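Local coordinates for protein acyl-CoA dehydrogenase (Geobacillus kaustophilus, PDB 2PG0) that probably dehydrogenates acyl chains between their alpha and beta carbons, as a flavoprotein of the acyl-CoA dehydrogenase family that binds FAD, at residues K236-Y239 against Y240-K244; R22-L25 against E26-Y30; Y349-Y353 against E354-R358; R302-V305 against D306-E310. All coordinates share one frame; numbering follows the deposited sequence.

In the fold
All four contacts are short-range ones, between side chains a turn or so apart, and they are spread over one subunit of the tetramer. Contact 1, at the start of helix 237-273, stands beside FAD-binding residues: the side chain of Leu241 is about 4 Å from those of Ile127 and Met129, and about 8 Å from a bound FAD. In contact 3 the Met350 side chain is about 5 Å from a bound FAD. Contacts 1 and 3 lie on opposite sides of the chain's centre, 39 Å apart between centres. Contact 2, on helix 12-28, comes within about 5 Å of contact 3 at nearest atoms. Contacts 2 and 4 lie away from the FAD-binding residues; contacts 3 and 4 each meet another subunit.

Contact 1: K236-Y239 against Y240-K244; sequences KGFY and YLMEK
A chi1 of -160° swings the Phe238 ring alongside its own carbonyl carbon, and the Met242 chain is folded at chi2 and again at chi3, which carries the methionine methyl over one face of the phenylalanine ring. Met242 CE lies 4.0 Å from the centroid of the Phe238 ring, near the normal but offset toward the rim, a CH-pi contact. The sulfur approaches obliquely, Met242 SD being 4.5 Å from the same Phe238 centroid, so the pair also forms a Met-aromatic contact. These side chains are four residues apart in the first turns of helix 237-273, whose backbone ladder begins with Tyr240 N to Lys236 O at 3.3 Å and continues with Met242 N to Phe238 O at 3.0 Å. That first carbonyl has a second neighbour: Lys236 O sits over a face of the Tyr240 ring, 3.5 Å from Tyr240 CD2. Farther out, Tyr240 OH meets Lys236 CB at 3.7 Å and is hydrogen-bonded to the backbone N of Glu233, which ties the ring to the chain leading into the helix. Leu241 packs on Leu189 of strand 187-193 and on Met129, while the Phe238 ring also meets that of His184.

Contact 2: R22-L25 against E26-Y30; sequences RKFL and EKEAY
The C-terminal end of helix 12-28, in the N-terminal domain, holds this contact, and its main side-chain pair, Phe24 with Glu28, meets by a CH-pi contact. Glu28 CG lies over one face of the Phe24 ring, 4.0 Å from the Phe24 centroid and displaced toward the rim, with its nearest ring atom, CE1, 3.7 Å from that CG. Placing CG anti to the carbonyl carbon (chi1 -61°) sets the Glu28 methylene over the ring, and the bend at chi2 then turns the carboxylate, whose plane stands 39° from the ring plane and whose OE1 forms a salt bridge with Lys49 of helix 44-52. The Phe24 ring also meets Phe55 edge-to-face, so an alanine here would probably leave both the Glu28 methylene and the Phe55 ring without their aromatic partner. As the helix ends, Leu25 O accepts two bonds, from Ala29 N at 2.9 Å and from Tyr30 N at 3.0 Å, which reach it from opposite faces of the carbonyl plane. The second spans five residues and closes a wider turn where Ala29 leaves helical geometry. Beside it, Leu25 CD2 touches Ala29 CB at 3.7 Å, and Leu25 CB faces Tyr30 CE1. One turn earlier, Arg22 and Glu26 meet through water: it accepts from Arg22 NH1 at 3.3 Å and donates to Glu26 OE2 at 3.2 Å. The same Arg22 nitrogen forms a salt bridge with Glu80 on helix 71-84, the helix that receives Leu25 and Tyr30 through Leu81 and Val84.

Contact 3: Y349-Y353 against E354-R358; sequences YMEEY and EIARR
Ala356 meets the chain that precedes it through both its backbone and its methyl group. Its N donates to Tyr353 O at 3.1 Å, from well above the carbonyl plane and 46° out of it, while Ala356 CB lies 3.4 Å from Met350 O. A water links the same turn to the next residue: it lies 2.7 Å from Tyr353 O and also near Glu351 O, and accepts from Arg357 N at 3.2 Å. Behind these contacts stands a type I beta turn from Met350 to Tyr353, closed by Tyr353 N to Met350 O, that leads into helix 354-361. Glu351 curls back through a bend at chi2, bringing OE1 to 3.9 Å from Ala356 CB; its OE2 forms a salt bridge with Arg360. Within the helix, Arg358 grips Glu354 side-on: NH2 and NE lie 2.8 Å and 2.9 Å from the single atom Glu354 OE2. Both come from the same face of the carboxylate, whose oxygen lies close to the guanidinium plane. An alanine in place of Glu354 would probably leave Arg358 NE and NH2 without their carboxylate acceptor and a buried cation without its mate. Further out, Arg358 NH1 and NH2 bond to the carbonyls of Glu82 and Lys83, and Met350 and Ala356 pack on Lys207 and Val208 of the second subunit. Arg357 NH2 lies over the centre of one face of the Arg358 guanidinium, and Glu354 with the two carbonyls probably offsets the closeness of these cations.

Contact 4: R302-V305 against D306-E310; sequences RTFV and DRVIE
Asp306 OD1 is gripped by two groups: Arg302 NH1 at 3.1 Å across this contact, and the hydroxyl of Tyr9. The arginine bond is fairly straight, 159° at the hydrogen, and forms part of a salt bridge. It reaches OD1 on the syn side, 30° out of the carboxylate plane, while the oxygen lies at the guanidinium edge; the two planes are strongly inclined. Arg302 starts with CG anti to the backbone N (chi1 176°); the bend at chi2 brings Arg302 CD to 3.3 Å from Asp306 OD2, and that at chi3 turns the guanidinium toward OD1. The same guanidinium has further carboxylate partners, NE with Glu261 and NH1 with Glu79, so three acids share its charge. The opposing charges probably hold it firmly in one rotation. Next along the helix, Val308 CG2 approaches the Phe304 ring off-centre, 4.3 Å from the Phe304 centroid, with Phe304 CE2 its nearest ring atom at 3.8 Å. Beneath the side chains runs the regular i to i+4 ladder, Ile309 N to Val305 O being 2.8 Å and Val308 N to Phe304 O 2.9 Å. Ile309 also lays CG1 against Val305 O, at 3.3 Å. Helix 285-313 is thus flanked by two others of the C-terminal domain: Val308 and Ile309 pack on Leu250 and Ile254 of helix 237-273, and Phe304 and Val305 on Met324 and Ile329 of helix 319-343, while Thr303 and Phe304 meet Phe304 and Thr303 of the third subunit.

Contact 1: K236-Y239 against Y240-K244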
loop_
_atom_site.group_PDB
_atom_site.type_symbol
_atom_site.label_atom_id
_atom_site.label_comp_id
_atom_site.label_asym_id
_atom_site.label_seq_id
_atom_site.Cartn_x
_atom_site.Cartn_y
_atom_site.Cartn_z
ATOM N N LYS A 236 -5.517 -41.812 -8.327
ATOM C CA LYS A 236 -5.214 -40.738 -9.282
ATOM C C LYS A 236 -6.044 -39.482 -9.010
ATOM O O LYS A 236 -5.961 -38.504 -9.761
ATOM C CB LYS A 236 -5.421 -41.200 -10.732
ATOM C CG LYS A 236 -4.664 -42.470 -11.130
ATOM C CD LYS A 236 -3.156 -42.275 -11.139
ATOM C CE LYS A 236 -2.439 -43.552 -11.568
ATOM N NZ LYS A 236 -0.956 -43.407 -11.428
ATOM N N GLY A 237 -6.830 -39.516 -7.935
ATOM C CA GLY A 237 -7.729 -38.417 -7.580
ATOM C C GLY A 237 -7.059 -37.058 -7.487
ATOM O O GLY A 237 -7.619 -36.053 -7.934
ATOM N N PHE A 238 -5.854 -37.027 -6.914
ATOM C CA PHE A 238 -5.097 -35.779 -6.750
ATOM C C PHE A 238 -4.754 -35.151 -8.097
ATOM O O PHE A 238 -4.786 -33.924 -8.241
ATOM C CB PHE A 238 -3.818 -36.020 -5.935
ATOM C CG PHE A 238 -3.240 -34.772 -5.306
ATOM C CD1 PHE A 238 -3.825 -34.212 -4.168
ATOM C CD2 PHE A 238 -2.097 -34.174 -5.837
ATOM C CE1 PHE A 238 -3.285 -33.066 -3.576
ATOM C CE2 PHE A 238 -1.551 -33.030 -5.258
ATOM C CZ PHE A 238 -2.141 -32.475 -4.124
ATOM N N TYR A 239 -4.440 -35.999 -9.077
ATOM C CA TYR A 239 -4.104 -35.551 -10.427
ATOM C C TYR A 239 -5.290 -34.918 -11.148
ATOM O O TYR A 239 -5.127 -33.906 -11.824
ATOM C CB TYR A 239 -3.510 -36.695 -11.258
ATOM C CG TYR A 239 -2.260 -37.277 -10.632
ATOM C CD1 TYR A 239 -1.059 -36.565 -10.638
ATOM C CD2 TYR A 239 -2.287 -38.523 -10.008
ATOM C CE1 TYR A 239 0.093 -37.084 -10.048
ATOM C CE2 TYR A 239 -1.136 -39.055 -9.413
ATOM C CZ TYR A 239 0.046 -38.328 -9.440
ATOM O OH TYR A 239 1.182 -38.840 -8.854
ATOM N N TYR A 240 -6.473 -35.511 -10.998
ATOM C CA TYR A 240 -7.692 -34.934 -11.566
ATOM C C TYR A 240 -7.967 -33.554 -10.978
ATOM O O TYR A 240 -8.296 -32.617 -11.706
ATOM C CB TYR A 240 -8.902 -35.849 -11.330
ATOM C CG TYR A 240 -8.725 -37.274 -11.817
ATOM C CD1 TYR A 240 -8.098 -37.551 -13.035
ATOM C CD2 TYR A 240 -9.200 -38.343 -11.065
ATOM C CE1 TYR A 240 -7.939 -38.858 -13.480
ATOM C CE2 TYR A 240 -9.043 -39.655 -11.500
ATOM C CZ TYR A 240 -8.414 -39.904 -12.706
ATOM O OH TYR A 240 -8.262 -41.201 -13.134
ATOM N N LEU A 241 -7.834 -33.445 -9.659
ATOM C CA LEU A 241 -8.037 -32.181 -8.950
ATOM C C LEU A 241 -7.082 -31.088 -9.426
ATOM O O LEU A 241 -7.520 -29.984 -9.757
ATOM C CB LEU A 241 -7.923 -32.378 -7.432
ATOM C CG LEU A 241 -8.959 -33.287 -6.753
ATOM C CD1 LEU A 241 -8.561 -33.568 -5.311
ATOM C CD2 LEU A 241 -10.374 -32.703 -6.815
ATOM N N MET A 242 -5.787 -31.401 -9.481
ATOM C CA MET A 242 -4.781 -30.402 -9.858
ATOM C C MET A 242 -5.053 -29.886 -11.275
ATOM O O MET A 242 -4.933 -28.684 -11.542
ATOM C CB MET A 242 -3.351 -30.959 -9.723
ATOM C CG MET A 242 -2.864 -31.194 -8.269
ATOM S SD MET A 242 -2.981 -29.790 -7.109
ATOM C CE MET A 242 -4.376 -30.277 -6.093
ATOM N N GLU A 243 -5.458 -30.802 -12.155
ATOM C CA GLU A 243 -5.803 -30.493 -13.545
ATOM C C GLU A 243 -7.002 -29.532 -13.656
ATOM O O GLU A 243 -6.927 -28.510 -14.338
ATOM C CB GLU A 243 -6.080 -31.805 -14.295
ATOM C CG GLU A 243 -6.400 -31.690 -15.783
ATOM C CD GLU A 243 -6.739 -33.041 -16.423
ATOM O OE1 GLU A 243 -6.333 -34.096 -15.874
ATOM O OE2 GLU A 243 -7.425 -33.062 -17.474
ATOM N N LYS A 244 -8.094 -29.852 -12.965
ATOM C CA LYS A 244 -9.325 -29.060 -13.054
ATOM C C LYS A 244 -9.286 -27.722 -12.298
ATOM O O LYS A 244 -10.069 -26.815 -12.590
ATOM C CB LYS A 244 -10.520 -29.888 -12.582
ATOM C CG LYS A 244 -10.844 -31.088 -13.471
ATOM C CD LYS A 244 -11.246 -30.644 -14.861
ATOM C CE LYS A 244 -11.830 -31.783 -15.667
ATOM N NZ LYS A 244 -11.980 -31.377 -17.085
#

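Contact 2: R22-L25 against E26-Y30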
loop_
_atom_site.group_PDB
_atom_site.type_symbol
_atom_site.label_atom_id
_atom_site.label_comp_id
_atom_site.label_asym_id
_atom_site.label_seq_id
_atom_site.Cartn_x
_atom_site.Cartn_y
_atom_site.Cartn_z
ATOM N N ARG A 22 -29.558 -11.998 -19.734
ATOM C CA ARG A 22 -29.878 -10.865 -18.859
ATOM C C ARG A 22 -31.395 -10.651 -18.746
ATOM O O ARG A 22 -31.906 -10.320 -17.671
ATOM C CB ARG A 22 -29.210 -9.581 -19.341
ATOM C CG ARG A 22 -29.307 -8.431 -18.333
ATOM C CD ARG A 22 -28.827 -7.126 -18.944
ATOM N NE ARG A 22 -27.469 -7.226 -19.486
ATOM C CZ ARG A 22 -26.356 -7.067 -18.774
ATOM N NH1 ARG A 22 -26.418 -6.815 -17.470
ATOM N NH2 ARG A 22 -25.177 -7.172 -19.367
ATOM N N LYS A 23 -32.108 -10.851 -19.855
ATOM C CA LYS A 23 -33.569 -10.722 -19.847
ATOM C C LYS A 23 -34.210 -11.746 -18.908
ATOM O O LYS A 23 -35.128 -11.418 -18.153
ATOM C CB LYS A 23 -34.142 -10.852 -21.255
ATOM C CG LYS A 23 -35.622 -10.487 -21.338
ATOM C CD LYS A 23 -36.098 -10.406 -22.781
ATOM C CE LYS A 23 -37.517 -9.851 -22.837
ATOM N NZ LYS A 23 -37.818 -9.261 -24.179
ATOM N N PHE A 24 -33.713 -12.979 -18.956
ATOM C CA PHE A 24 -34.139 -14.031 -18.038
ATOM C C PHE A 24 -33.908 -13.612 -16.576
ATOM O O PHE A 24 -34.813 -13.708 -15.738
ATOM C CB PHE A 24 -33.407 -15.335 -18.367
ATOM C CG PHE A 24 -33.669 -16.452 -17.400
ATOM C CD1 PHE A 24 -34.804 -17.254 -17.527
ATOM C CD2 PHE A 24 -32.771 -16.717 -16.366
ATOM C CE1 PHE A 24 -35.044 -18.296 -16.631
ATOM C CE2 PHE A 24 -33.004 -17.758 -15.466
ATOM C CZ PHE A 24 -34.145 -18.553 -15.598
ATOM N N LEU A 25 -32.702 -13.133 -16.284
ATOM C CA LEU A 25 -32.335 -12.749 -14.916
ATOM C C LEU A 25 -33.094 -11.533 -14.402
ATOM O O LEU A 25 -33.387 -11.435 -13.207
ATOM C CB LEU A 25 -30.822 -12.497 -14.814
ATOM C CG LEU A 25 -29.911 -13.699 -15.079
ATOM C CD1 LEU A 25 -28.449 -13.254 -15.001
ATOM C CD2 LEU A 25 -30.195 -14.842 -14.102
ATOM N N GLU A 26 -33.401 -10.597 -15.296
ATOM C CA GLU A 26 -34.159 -9.408 -14.914
ATOM C C GLU A 26 -35.531 -9.765 -14.340
ATOM O O GLU A 26 -36.050 -9.050 -13.484
ATOM C CB GLU A 26 -34.274 -8.419 -16.078
ATOM C CG GLU A 26 -33.053 -7.488 -16.181
ATOM C CD GLU A 26 -32.962 -6.734 -17.507
ATOM O OE1 GLU A 26 -33.805 -6.972 -18.404
ATOM O OE2 GLU A 26 -32.033 -5.896 -17.656
ATOM N N LYS A 27 -36.099 -10.876 -14.809
ATOM C CA LYS A 27 -37.366 -11.380 -14.279
ATOM C C LYS A 27 -37.183 -12.346 -13.099
ATOM O O LYS A 27 -37.876 -12.227 -12.085
ATOM C CB LYS A 27 -38.169 -12.065 -15.383
ATOM C CG LYS A 27 -39.496 -12.657 -14.900
ATOM C CD LYS A 27 -40.338 -13.211 -16.036
ATOM C CE LYS A 27 -39.736 -14.474 -16.642
ATOM N NZ LYS A 27 -40.554 -14.950 -17.803
ATOM N N GLU A 28 -36.253 -13.292 -13.245
ATOM C CA GLU A 28 -36.147 -14.442 -12.339
ATOM C C GLU A 28 -35.169 -14.308 -11.172
ATOM O O GLU A 28 -35.280 -15.055 -10.190
ATOM C CB GLU A 28 -35.797 -15.713 -13.122
ATOM C CG GLU A 28 -36.821 -16.128 -14.173
ATOM C CD GLU A 28 -38.107 -16.697 -13.581
ATOM O OE1 GLU A 28 -38.245 -16.751 -12.343
ATOM O OE2 GLU A 28 -38.983 -17.105 -14.367
ATOM N N ALA A 29 -34.232 -13.374 -11.269
ATOM C CA ALA A 29 -33.139 -13.303 -10.291
ATOM C C ALA A 29 -33.038 -11.964 -9.573
ATOM O O ALA A 29 -33.086 -11.910 -8.338
ATOM C CB ALA A 29 -31.807 -13.670 -10.958
ATOM N N TYR A 30 -32.890 -10.884 -10.341
ATOM C CA TYR A 30 -32.702 -9.555 -9.762
ATOM C C TYR A 30 -33.767 -9.181 -8.710
ATOM O O TYR A 30 -33.418 -8.742 -7.607
ATOM C CB TYR A 30 -32.626 -8.485 -10.862
ATOM C CG TYR A 30 -31.280 -8.356 -11.539
ATOM C CD1 TYR A 30 -31.052 -8.923 -12.796
ATOM C CD2 TYR A 30 -30.241 -7.652 -10.933
ATOM C CE1 TYR A 30 -29.825 -8.787 -13.431
ATOM C CE2 TYR A 30 -29.008 -7.520 -11.555
ATOM C CZ TYR A 30 -28.807 -8.092 -12.803
ATOM O OH TYR A 30 -27.598 -7.961 -13.433
HETATM O O HOH W 1 -29.196 -5.766 -16.098
#

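Contact 3: Y349-Y353 against E354-R358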
loop_
_atom_site.group_PDB
_atom_site.type_symbol
_atom_site.label_atom_id
_atom_site.label_comp_id
_atom_site.label_asym_id
_atom_site.label_seq_id
_atom_site.Cartn_x
_atom_site.Cartn_y
_atom_site.Cartn_z
ATOM N N TYR A 349 -22.686 1.526 4.938
ATOM C CA TYR A 349 -22.786 0.601 6.078
ATOM C C TYR A 349 -24.230 0.128 6.318
ATOM O O TYR A 349 -24.489 -0.689 7.210
ATOM C CB TYR A 349 -22.220 1.271 7.330
ATOM C CG TYR A 349 -21.751 0.309 8.403
ATOM C CD1 TYR A 349 -20.645 -0.533 8.184
ATOM C CD2 TYR A 349 -22.397 0.248 9.640
ATOM C CE1 TYR A 349 -20.209 -1.415 9.169
ATOM C CE2 TYR A 349 -21.962 -0.625 10.634
ATOM C CZ TYR A 349 -20.868 -1.452 10.384
ATOM O OH TYR A 349 -20.438 -2.319 11.352
ATOM N N MET A 350 -25.154 0.638 5.503
ATOM C CA MET A 350 -26.580 0.320 5.611
ATOM C C MET A 350 -26.966 -0.807 4.657
ATOM O O MET A 350 -26.700 -0.731 3.460
ATOM C CB MET A 350 -27.427 1.570 5.303
ATOM C CG MET A 350 -27.250 2.769 6.264
ATOM S SD MET A 350 -27.648 2.440 8.009
ATOM C CE MET A 350 -25.986 2.458 8.716
ATOM N N GLU A 351 -27.616 -1.839 5.186
ATOM C CA GLU A 351 -28.000 -3.006 4.383
ATOM C C GLU A 351 -29.042 -2.704 3.307
ATOM O O GLU A 351 -29.217 -3.486 2.369
ATOM C CB GLU A 351 -28.467 -4.142 5.286
ATOM C CG GLU A 351 -27.338 -4.756 6.123
ATOM C CD GLU A 351 -26.328 -5.554 5.298
ATOM O OE1 GLU A 351 -26.578 -5.827 4.097
ATOM O OE2 GLU A 351 -25.277 -5.915 5.866
ATOM N N GLU A 352 -29.725 -1.568 3.440
ATOM C CA GLU A 352 -30.629 -1.090 2.392
ATOM C C GLU A 352 -29.887 -0.667 1.122
ATOM O O GLU A 352 -30.481 -0.624 0.048
ATOM C CB GLU A 352 -31.516 0.045 2.908
ATOM C CG GLU A 352 -32.622 -0.422 3.858
ATOM C CD GLU A 352 -33.345 0.739 4.518
ATOM O OE1 GLU A 352 -34.026 1.504 3.798
ATOM O OE2 GLU A 352 -33.222 0.897 5.759
ATOM N N TYR A 353 -28.594 -0.353 1.241
ATOM C CA TYR A 353 -27.767 -0.051 0.072
ATOM C C TYR A 353 -27.034 -1.300 -0.414
ATOM O O TYR A 353 -26.435 -2.028 0.387
ATOM C CB TYR A 353 -26.776 1.080 0.374
ATOM C CG TYR A 353 -27.409 2.461 0.330
ATOM C CD1 TYR A 353 -28.312 2.865 1.317
ATOM C CD2 TYR A 353 -27.111 3.357 -0.697
ATOM C CE1 TYR A 353 -28.894 4.119 1.285
ATOM C CE2 TYR A 353 -27.698 4.617 -0.740
ATOM C CZ TYR A 353 -28.589 4.988 0.255
ATOM O OH TYR A 353 -29.175 6.239 0.231
ATOM N N GLU A 354 -27.087 -1.537 -1.726
ATOM C CA GLU A 354 -26.508 -2.742 -2.338
ATOM C C GLU A 354 -25.014 -2.927 -2.045
ATOM O O GLU A 354 -24.542 -4.062 -1.903
ATOM C CB GLU A 354 -26.736 -2.719 -3.846
ATOM C CG GLU A 354 -26.351 -3.995 -4.558
ATOM C CD GLU A 354 -26.535 -3.888 -6.055
ATOM O OE1 GLU A 354 -27.629 -3.467 -6.496
ATOM O OE2 GLU A 354 -25.589 -4.217 -6.787
ATOM N N ILE A 355 -24.274 -1.821 -1.965
ATOM C CA ILE A 355 -22.833 -1.893 -1.687
ATOM C C ILE A 355 -22.483 -2.645 -0.397
ATOM O O ILE A 355 -21.442 -3.299 -0.339
ATOM C CB ILE A 355 -22.121 -0.504 -1.744
ATOM C CG1 ILE A 355 -20.602 -0.680 -1.868
ATOM C CG2 ILE A 355 -22.482 0.375 -0.553
ATOM C CD1 ILE A 355 -20.179 -1.471 -3.113
ATOM N N ALA A 356 -23.347 -2.566 0.617
ATOM C CA ALA A 356 -23.108 -3.268 1.884
ATOM C C ALA A 356 -22.952 -4.773 1.647
ATOM O O ALA A 356 -22.004 -5.404 2.137
ATOM C CB ALA A 356 -24.233 -2.989 2.876
ATOM N N ARG A 357 -23.891 -5.333 0.887
ATOM C CA ARG A 357 -23.899 -6.753 0.547
ATOM C C ARG A 357 -22.703 -7.142 -0.328
ATOM O O ARG A 357 -22.052 -8.163 -0.085
ATOM C CB ARG A 357 -25.199 -7.061 -0.174
ATOM C CG ARG A 357 -25.428 -8.471 -0.560
ATOM C CD ARG A 357 -26.467 -8.413 -1.661
ATOM N NE ARG A 357 -25.812 -8.580 -2.925
ATOM C CZ ARG A 357 -26.306 -8.285 -4.120
ATOM N NH1 ARG A 357 -27.508 -7.721 -4.288
ATOM N NH2 ARG A 357 -25.550 -8.563 -5.160
ATOM N N ARG A 358 -22.412 -6.320 -1.339
ATOM C CA ARG A 358 -21.254 -6.548 -2.210
ATOM C C ARG A 358 -19.971 -6.595 -1.375
ATOM O O ARG A 358 -19.120 -7.458 -1.589
ATOM C CB ARG A 358 -21.152 -5.463 -3.288
ATOM C CG ARG A 358 -22.406 -5.322 -4.174
ATOM C CD ARG A 358 -22.409 -6.324 -5.300
ATOM N NE ARG A 358 -23.557 -6.145 -6.196
ATOM C CZ ARG A 358 -23.893 -6.991 -7.166
ATOM N NH1 ARG A 358 -23.177 -8.097 -7.386
ATOM N NH2 ARG A 358 -24.961 -6.732 -7.918
HETATM O O HOH W 2 -26.967 -4.644 0.793
#

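Contact 4: R302-V305 against D306-E310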
loop_
_atom_site.group_PDB
_atom_site.type_symbol
_atom_site.label_atom_id
_atom_site.label_comp_id
_atom_site.label_asym_id
_atom_site.label_seq_id
_atom_site.Cartn_x
_atom_site.Cartn_y
_atom_site.Cartn_z
ATOM N N ARG A 302 -9.257 -6.716 -16.092
ATOM C CA ARG A 302 -10.116 -7.109 -17.222
ATOM C C ARG A 302 -9.273 -7.561 -18.419
ATOM O O ARG A 302 -9.533 -8.609 -19.017
ATOM C CB ARG A 302 -11.061 -5.960 -17.615
ATOM C CG ARG A 302 -11.951 -6.223 -18.861
ATOM C CD ARG A 302 -12.661 -7.593 -18.840
ATOM N NE ARG A 302 -13.689 -7.733 -17.808
ATOM C CZ ARG A 302 -14.389 -8.845 -17.592
ATOM N NH1 ARG A 302 -14.176 -9.937 -18.329
ATOM N NH2 ARG A 302 -15.307 -8.870 -16.634
ATOM N N THR A 303 -8.261 -6.770 -18.755
ATOM C CA THR A 303 -7.357 -7.107 -19.856
ATOM C C THR A 303 -6.633 -8.432 -19.593
ATOM O O THR A 303 -6.504 -9.263 -20.499
ATOM C CB THR A 303 -6.356 -5.967 -20.118
ATOM O OG1 THR A 303 -7.084 -4.747 -20.321
ATOM C CG2 THR A 303 -5.493 -6.247 -21.363
ATOM N N PHE A 304 -6.184 -8.638 -18.355
ATOM C CA PHE A 304 -5.443 -9.851 -18.010
ATOM C C PHE A 304 -6.343 -11.089 -18.009
ATOM O O PHE A 304 -6.013 -12.106 -18.636
ATOM C CB PHE A 304 -4.742 -9.688 -16.654
ATOM C CG PHE A 304 -3.728 -10.752 -16.364
ATOM C CD1 PHE A 304 -2.454 -10.685 -16.931
ATOM C CD2 PHE A 304 -4.039 -11.825 -15.529
ATOM C CE1 PHE A 304 -1.502 -11.664 -16.671
ATOM C CE2 PHE A 304 -3.086 -12.816 -15.254
ATOM C CZ PHE A 304 -1.816 -12.729 -15.828
ATOM N N VAL A 305 -7.484 -11.012 -17.325
ATOM C CA VAL A 305 -8.385 -12.175 -17.281
ATOM C C VAL A 305 -8.882 -12.554 -18.683
ATOM O O VAL A 305 -8.989 -13.740 -19.002
ATOM C CB VAL A 305 -9.546 -11.993 -16.265
ATOM C CG1 VAL A 305 -10.625 -11.067 -16.806
ATOM C CG2 VAL A 305 -10.128 -13.352 -15.855
ATOM N N ASP A 306 -9.138 -11.545 -19.517
ATOM C CA ASP A 306 -9.581 -11.763 -20.896
ATOM C C ASP A 306 -8.514 -12.496 -21.703
ATOM O O ASP A 306 -8.828 -13.398 -22.487
ATOM C CB ASP A 306 -9.934 -10.435 -21.576
ATOM C CG ASP A 306 -11.354 -9.964 -21.264
ATOM O OD1 ASP A 306 -12.128 -10.681 -20.579
ATOM O OD2 ASP A 306 -11.696 -8.859 -21.725
ATOM N N ARG A 307 -7.253 -12.124 -21.492
ATOM C CA ARG A 307 -6.148 -12.819 -22.153
ATOM C C ARG A 307 -6.026 -14.269 -21.671
ATOM O O ARG A 307 -5.829 -15.183 -22.477
ATOM C CB ARG A 307 -4.831 -12.052 -21.971
ATOM C CG ARG A 307 -3.654 -12.620 -22.745
ATOM C CD ARG A 307 -3.877 -12.545 -24.248
ATOM N NE ARG A 307 -2.772 -13.185 -24.955
ATOM C CZ ARG A 307 -2.745 -14.472 -25.269
ATOM N NH1 ARG A 307 -3.776 -15.249 -24.963
ATOM N NH2 ARG A 307 -1.699 -14.981 -25.903
ATOM N N VAL A 308 -6.146 -14.475 -20.363
ATOM C CA VAL A 308 -6.118 -15.819 -19.793
ATOM C C VAL A 308 -7.268 -16.692 -20.322
ATOM O O VAL A 308 -7.050 -17.854 -20.657
ATOM C CB VAL A 308 -6.072 -15.779 -18.238
ATOM C CG1 VAL A 308 -6.220 -17.170 -17.645
ATOM C CG2 VAL A 308 -4.749 -15.153 -17.766
ATOM N N ILE A 309 -8.478 -16.134 -20.406
ATOM C CA ILE A 309 -9.613 -16.845 -21.040
ATOM C C ILE A 309 -9.226 -17.327 -22.450
ATOM O O ILE A 309 -9.398 -18.500 -22.771
ATOM C CB ILE A 309 -10.911 -15.975 -21.068
ATOM C CG1 ILE A 309 -11.504 -15.847 -19.658
ATOM C CG2 ILE A 309 -11.957 -16.555 -22.038
ATOM C CD1 ILE A 309 -12.504 -14.694 -19.514
ATOM N N GLU A 310 -8.668 -16.430 -23.261
ATOM C CA GLU A 310 -8.223 -16.766 -24.620
ATOM C C GLU A 310 -7.219 -17.924 -24.644
ATOM O O GLU A 310 -7.400 -18.886 -25.398
ATOM C CB GLU A 310 -7.647 -15.530 -25.328
ATOM C CG GLU A 310 -8.685 -14.459 -25.659
ATOM C CD GLU A 310 -8.058 -13.168 -26.168
ATOM O OE1 GLU A 310 -6.843 -13.168 -26.470
ATOM O OE2 GLU A 310 -8.780 -12.146 -26.256
#